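Local coordinates for protein chorismate synthase (Aquifex aeolicus, PDB 1Q1L) that probably catalyses the final step of the shikimate pathway, eliminating phosphate from 5-enolpyruvylshikimate-3-phosphate to give chorismate, with reduced FMN as cofactor, at residues L35-I40 against A64-G69; K267-G272 against I317-A322. All coordinates share one frame; numbering follows the deposited sequence.

Contact 1 (L35-I40 against A64-G69); sequences LSEEEI and AEILSG
The carboxylate of Glu37 meets the strand edge-on to one residue and face-on to another. At its edge the backbone N-H of Ile66 points at the anti lone pair of OE2, with Ile66 N 2.7 Å from Glu37 OE2 and an N-H...O angle of 158°. Over one face lies the carbonyl of Ala64, whose O is 3.6 Å from Glu37 CD; Ala64 O and Glu37 OE2 both accept and so make no hydrogen bond. Glu65 CA lies 3.0 Å from Glu37 OE2, the oxygen that takes the bond. The Glu37 side chain runs extended beyond CG (chi2 -171°), which carries the acid from the first turn of helix 37-48 to the strand. On the way its methylene crosses Ile66, Glu37 CG resting 3.7 Å from Ile66 CG1. Deeper in, two methyls touch: Ile40 CG2 and Ala64 CB are 3.7 Å apart, while Ile40 CD1 and Ile66 CD1 approach to 4.3 Å. Leu82 of strand 80-85 lies against both isoleucines, and Ala147 and Val151 of helix 142-157 cover Ile40.

Ser36 is the N-cap of the helix and forms a capping box with Glu39: Ser36 N donates to Glu39 OE2 at 2.9 Å, and the return bond from Glu39 N to Ser36 OG is weak. Lys154 holds the other oxygen of Glu39.

Strand 64-68 is outermost in this chain's four-stranded antiparallel sheet; Glu65 and Leu67 pair with strand 80-85, while the N-H of Ile66 goes to Glu37. A side chain from the helix start therefore satisfies a backbone amide of the strand that is outermost within this chain. With Glu37 OE2 and Glu65 OE2 5.3 Å apart, the like charges probably repel mildly, which the salt bridge from Glu65 to Lys20 of the second subunit may offset.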
loop_
_atom_site.group_PDB
_atom_site.type_symbol
_atom_site.label_atom_id
_atom_site.label_comp_id
_atom_site.label_asym_id
_atom_site.label_seq_id
_atom_site.Cartn_x
_atom_site.Cartn_y
_atom_site.Cartn_z
ATOM N N LEU A 35 26.827 -0.111 8.441
ATOM C CA LEU A 35 26.610 -0.891 7.223
ATOM C C LEU A 35 27.766 -0.709 6.244
ATOM O O LEU A 35 28.195 0.413 5.987
ATOM C CB LEU A 35 25.299 -0.468 6.546
ATOM C CG LEU A 35 24.874 -1.216 5.272
ATOM C CD1 LEU A 35 24.567 -2.677 5.598
ATOM C CD2 LEU A 35 23.641 -0.556 4.674
ATOM N N SER A 36 28.255 -1.815 5.691
ATOM C CA SER A 36 29.360 -1.763 4.742
ATOM C C SER A 36 29.038 -2.565 3.489
ATOM O O SER A 36 28.137 -3.405 3.491
ATOM C CB SER A 36 30.627 -2.332 5.381
ATOM O OG SER A 36 30.462 -3.716 5.645
ATOM N N GLU A 37 29.774 -2.302 2.416
ATOM C CA GLU A 37 29.568 -3.037 1.178
ATOM C C GLU A 37 30.031 -4.485 1.370
ATOM O O GLU A 37 29.451 -5.409 0.806
ATOM C CB GLU A 37 30.347 -2.384 0.026
ATOM C CG GLU A 37 30.003 -0.910 -0.195
ATOM C CD GLU A 37 30.615 -0.332 -1.462
ATOM O OE1 GLU A 37 31.848 -0.445 -1.634
ATOM O OE2 GLU A 37 29.865 0.243 -2.281
ATOM N N GLU A 38 31.074 -4.684 2.173
ATOM C CA GLU A 38 31.593 -6.032 2.411
ATOM C C GLU A 38 30.526 -6.960 2.985
ATOM O O GLU A 38 30.438 -8.122 2.596
ATOM C CB GLU A 38 32.806 -5.986 3.346
ATOM C CG GLU A 38 33.259 -7.354 3.872
ATOM C CD GLU A 38 33.298 -8.435 2.796
ATOM O OE1 GLU A 38 33.804 -8.167 1.683
ATOM O OE2 GLU A 38 32.829 -9.561 3.067
ATOM N N GLU A 39 29.724 -6.449 3.915
ATOM C CA GLU A 39 28.655 -7.244 4.510
ATOM C C GLU A 39 27.673 -7.657 3.418
ATOM O O GLU A 39 27.175 -8.785 3.402
ATOM C CB GLU A 39 27.922 -6.432 5.576
ATOM C CG GLU A 39 28.714 -6.238 6.854
ATOM C CD GLU A 39 28.116 -5.178 7.758
ATOM O OE1 GLU A 39 28.125 -5.382 8.991
ATOM O OE2 GLU A 39 27.651 -4.139 7.237
ATOM N N ILE A 40 27.400 -6.738 2.501
ATOM C CA ILE A 40 26.479 -7.021 1.413
ATOM C C ILE A 40 27.133 -7.990 0.439
ATOM O O ILE A 40 26.525 -8.985 0.038
ATOM C CB ILE A 40 26.079 -5.730 0.673
ATOM C CG1 ILE A 40 25.346 -4.796 1.647
ATOM C CG2 ILE A 40 25.205 -6.066 -0.529
ATOM C CD1 ILE A 40 24.867 -3.488 1.027
ATOM N N ALA A 64 28.329 -5.231 -4.726
ATOM C CA ALA A 64 27.348 -4.167 -4.711
ATOM C C ALA A 64 28.024 -2.861 -4.337
ATOM O O ALA A 64 28.924 -2.832 -3.499
ATOM C CB ALA A 64 26.250 -4.484 -3.712
ATOM N N GLU A 65 27.606 -1.784 -4.985
ATOM C CA GLU A 65 28.144 -0.476 -4.675
ATOM C C GLU A 65 27.019 0.290 -4.008
ATOM O O GLU A 65 25.902 0.309 -4.512
ATOM C CB GLU A 65 28.594 0.259 -5.947
ATOM C CG GLU A 65 28.737 1.768 -5.741
ATOM C CD GLU A 65 29.459 2.481 -6.873
ATOM O OE1 GLU A 65 29.193 2.182 -8.056
ATOM O OE2 GLU A 65 30.288 3.361 -6.569
ATOM N N ILE A 66 27.302 0.894 -2.862
ATOM C CA ILE A 66 26.284 1.671 -2.172
ATOM C C ILE A 66 26.275 3.054 -2.808
ATOM O O ILE A 66 27.297 3.737 -2.833
ATOM C CB ILE A 66 26.587 1.787 -0.669
ATOM C CG1 ILE A 66 26.519 0.399 -0.020
ATOM C CG2 ILE A 66 25.600 2.747 -0.010
ATOM C CD1 ILE A 66 26.765 0.395 1.486
ATOM N N LEU A 67 25.120 3.458 -3.324
ATOM C CA LEU A 67 24.981 4.752 -3.986
ATOM C C LEU A 67 24.432 5.865 -3.095
ATOM O O LEU A 67 24.494 7.041 -3.457
ATOM C CB LEU A 67 24.072 4.608 -5.208
ATOM C CG LEU A 67 24.464 3.569 -6.260
ATOM C CD1 LEU A 67 23.357 3.477 -7.300
ATOM C CD2 LEU A 67 25.790 3.947 -6.909
ATOM N N SER A 68 23.883 5.501 -1.943
ATOM C CA SER A 68 23.324 6.494 -1.042
ATOM C C SER A 68 22.845 5.854 0.243
ATOM O O SER A 68 22.825 4.630 0.363
ATOM C CB SER A 68 22.132 7.195 -1.695
ATOM O OG SER A 68 21.006 6.330 -1.745
ATOM N N GLY A 69 22.458 6.698 1.197
ATOM C CA GLY A 69 21.941 6.223 2.467
ATOM C C GLY A 69 22.962 5.880 3.530
ATOM O O GLY A 69 22.593 5.556 4.656
#

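Contact 2 (K267-G272 against I317-A322); sequences KGVEIG and IVVRVA
Arg320 lies alongside Glu270, the two side chains leaving the sheet the same way, with Arg320 CB 4.0 Å from Glu270 CB. The chain of Arg320 bends at chi3 (66°), swinging the guanidinium back toward the acid. Its NH1 donates to Glu270 OE2 at 2.8 Å, forming a salt bridge in which OE2 sits at the guanidinium edge and is met nearly along its own C-O axis. The two planes are turned 70° apart, and one oxygen alone makes this bridge: Glu270 OE1 accepts from Phe275 N. Arg320 NE has a second carboxylate partner, Glu232 of the neighbouring strand 229-236. At the bend, Arg320 CD lies 3.2 Å from Gly272 O.

Behind these side chains the backbones run antiparallel, their segment axes 161° apart in N-to-C direction. Glu270 and Arg320 are a hydrogen-bonded pair, Arg320 N reaching Glu270 O at 2.7 Å and Glu270 N returning a bond to Arg320 O. Val269 with Val321 and Ile271 with Val319 are non-hydrogen-bonded pairs. Their side chains fill the other face, where Val269 CG2 crosses Val319 CG1 at 3.7 Å and Ile271 CD1 lies beside Val319 CG2 at 4.0 Å; Met261 and Ile256 of helix 252-261 cover this apolar patch. Lys267 and Gly268 share Ala322 as their one opposite residue in a classic beta bulge: Lys267 N bonds Ala322 O at 2.8 Å, and Ala322 N bonds Gly268 O.

Residues 268-270 pair in antiparallel fashion with a strand of the third subunit, extending the sheet into that neighbour. The chemistry divides by face: hydrocarbon meets a helix on one, whereas on the other Arg320 probably keeps a buried acid ionised, and bonds to both its oxygens, from Arg320 NH1 and Phe275 N, probably hold its rotation.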
loop_
_atom_site.group_PDB
_atom_site.type_symbol
_atom_site.label_atom_id
_atom_site.label_comp_id
_atom_site.label_asym_id
_atom_site.label_seq_id
_atom_site.Cartn_x
_atom_site.Cartn_y
_atom_site.Cartn_z
ATOM N N LYS A 267 7.913 -24.009 -5.303
ATOM C CA LYS A 267 6.542 -24.480 -5.464
ATOM C C LYS A 267 5.869 -24.910 -4.167
ATOM O O LYS A 267 4.684 -25.246 -4.158
ATOM C CB LYS A 267 6.515 -25.630 -6.474
ATOM C CG LYS A 267 6.681 -25.174 -7.923
ATOM C CD LYS A 267 5.432 -24.433 -8.359
ATOM C CE LYS A 267 5.502 -23.961 -9.786
ATOM N NZ LYS A 267 4.278 -23.185 -10.107
ATOM N N GLY A 268 6.618 -24.912 -3.072
ATOM C CA GLY A 268 6.024 -25.314 -1.812
ATOM C C GLY A 268 6.670 -24.657 -0.618
ATOM O O GLY A 268 7.864 -24.354 -0.630
ATOM N N VAL A 269 5.873 -24.420 0.415
ATOM C CA VAL A 269 6.390 -23.811 1.628
ATOM C C VAL A 269 5.631 -24.315 2.850
ATOM O O VAL A 269 4.402 -24.389 2.851
ATOM C CB VAL A 269 6.284 -22.272 1.566
ATOM C CG1 VAL A 269 4.866 -21.872 1.255
ATOM C CG2 VAL A 269 6.704 -21.666 2.904
ATOM N N GLU A 270 6.375 -24.670 3.888
ATOM C CA GLU A 270 5.774 -25.146 5.124
ATOM C C GLU A 270 6.356 -24.368 6.282
ATOM O O GLU A 270 7.534 -24.020 6.265
ATOM C CB GLU A 270 6.090 -26.627 5.359
ATOM C CG GLU A 270 5.522 -27.590 4.348
ATOM C CD GLU A 270 5.954 -29.022 4.629
ATOM O OE1 GLU A 270 5.088 -29.838 4.995
ATOM O OE2 GLU A 270 7.160 -29.331 4.496
ATOM N N ILE A 271 5.530 -24.085 7.282
ATOM C CA ILE A 271 6.014 -23.413 8.478
ATOM C C ILE A 271 6.090 -24.544 9.504
ATOM O O ILE A 271 5.072 -25.130 9.869
ATOM C CB ILE A 271 5.036 -22.334 8.989
ATOM C CG1 ILE A 271 4.827 -21.251 7.920
ATOM C CG2 ILE A 271 5.583 -21.715 10.277
ATOM C CD1 ILE A 271 6.071 -20.458 7.570
ATOM N N GLY A 272 7.292 -24.866 9.954
ATOM C CA GLY A 272 7.430 -25.940 10.917
ATOM C C GLY A 272 7.225 -27.291 10.254
ATOM O O GLY A 272 7.697 -27.520 9.142
ATOM N N ILE A 317 12.003 -19.564 14.305
ATOM C CA ILE A 317 11.122 -19.535 13.141
ATOM C C ILE A 317 11.728 -20.557 12.192
ATOM O O ILE A 317 12.921 -20.499 11.885
ATOM C CB ILE A 317 11.126 -18.164 12.435
ATOM C CG1 ILE A 317 10.714 -17.068 13.416
ATOM C CG2 ILE A 317 10.203 -18.211 11.228
ATOM C CD1 ILE A 317 9.367 -17.292 14.071
ATOM N N VAL A 318 10.921 -21.501 11.735
ATOM C CA VAL A 318 11.436 -22.527 10.839
ATOM C C VAL A 318 10.535 -22.674 9.641
ATOM O O VAL A 318 9.339 -22.935 9.776
ATOM C CB VAL A 318 11.556 -23.880 11.554
ATOM C CG1 VAL A 318 12.041 -24.955 10.571
ATOM C CG2 VAL A 318 12.513 -23.757 12.721
ATOM N N VAL A 319 11.131 -22.520 8.465
ATOM C CA VAL A 319 10.398 -22.597 7.214
ATOM C C VAL A 319 11.016 -23.624 6.277
ATOM O O VAL A 319 12.227 -23.637 6.082
ATOM C CB VAL A 319 10.408 -21.219 6.509
ATOM C CG1 VAL A 319 9.444 -21.211 5.363
ATOM C CG2 VAL A 319 10.085 -20.129 7.516
ATOM N N ARG A 320 10.177 -24.465 5.684
ATOM C CA ARG A 320 10.649 -25.499 4.758
ATOM C C ARG A 320 10.231 -25.058 3.358
ATOM O O ARG A 320 9.074 -24.712 3.130
ATOM C CB ARG A 320 10.028 -26.852 5.126
ATOM C CG ARG A 320 10.000 -27.114 6.632
ATOM C CD ARG A 320 9.774 -28.590 6.950
ATOM N NE ARG A 320 10.896 -29.410 6.510
ATOM C CZ ARG A 320 10.864 -30.235 5.468
ATOM N NH1 ARG A 320 9.758 -30.367 4.746
ATOM N NH2 ARG A 320 11.950 -30.919 5.136
ATOM N N VAL A 321 11.177 -25.079 2.426
ATOM C CA VAL A 321 10.931 -24.602 1.075
ATOM C C VAL A 321 11.295 -25.602 -0.015
ATOM O O VAL A 321 12.392 -26.161 -0.020
ATOM C CB VAL A 321 11.721 -23.290 0.849
ATOM C CG1 VAL A 321 11.323 -22.642 -0.459
ATOM C CG2 VAL A 321 11.483 -22.343 2.028
ATOM N N ALA A 322 10.371 -25.796 -0.954
ATOM C CA ALA A 322 10.570 -26.744 -2.048
ATOM C C ALA A 322 10.824 -26.060 -3.386
ATOM O O ALA A 322 10.032 -25.220 -3.834
ATOM C CB ALA A 322 9.355 -27.660 -2.152
#

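In the fold
Contacts 1 and 2 lie on opposite sides of the chain's centre, their centres 30 Å apart and their nearest atoms about 20 Å apart. Each belongs to a different antiparallel sheet of the beta-alpha-beta sandwich: contact 1 joins a helix to an outermost strand, contact 2 pairs two strands. Both also border other subunits of the homotetramer, the second at contact 1 and the third at contact 2. Contact 2 is the nearer to a predicted cofactor site, with the Lys267 side chain about 4 Å from that of Lys324, just beyond segment 317-322 and predicted to bind FMN. In contact 1 the Ile40 side chain is about 10 Å from that of Arg47, predicted to bind NADP(+).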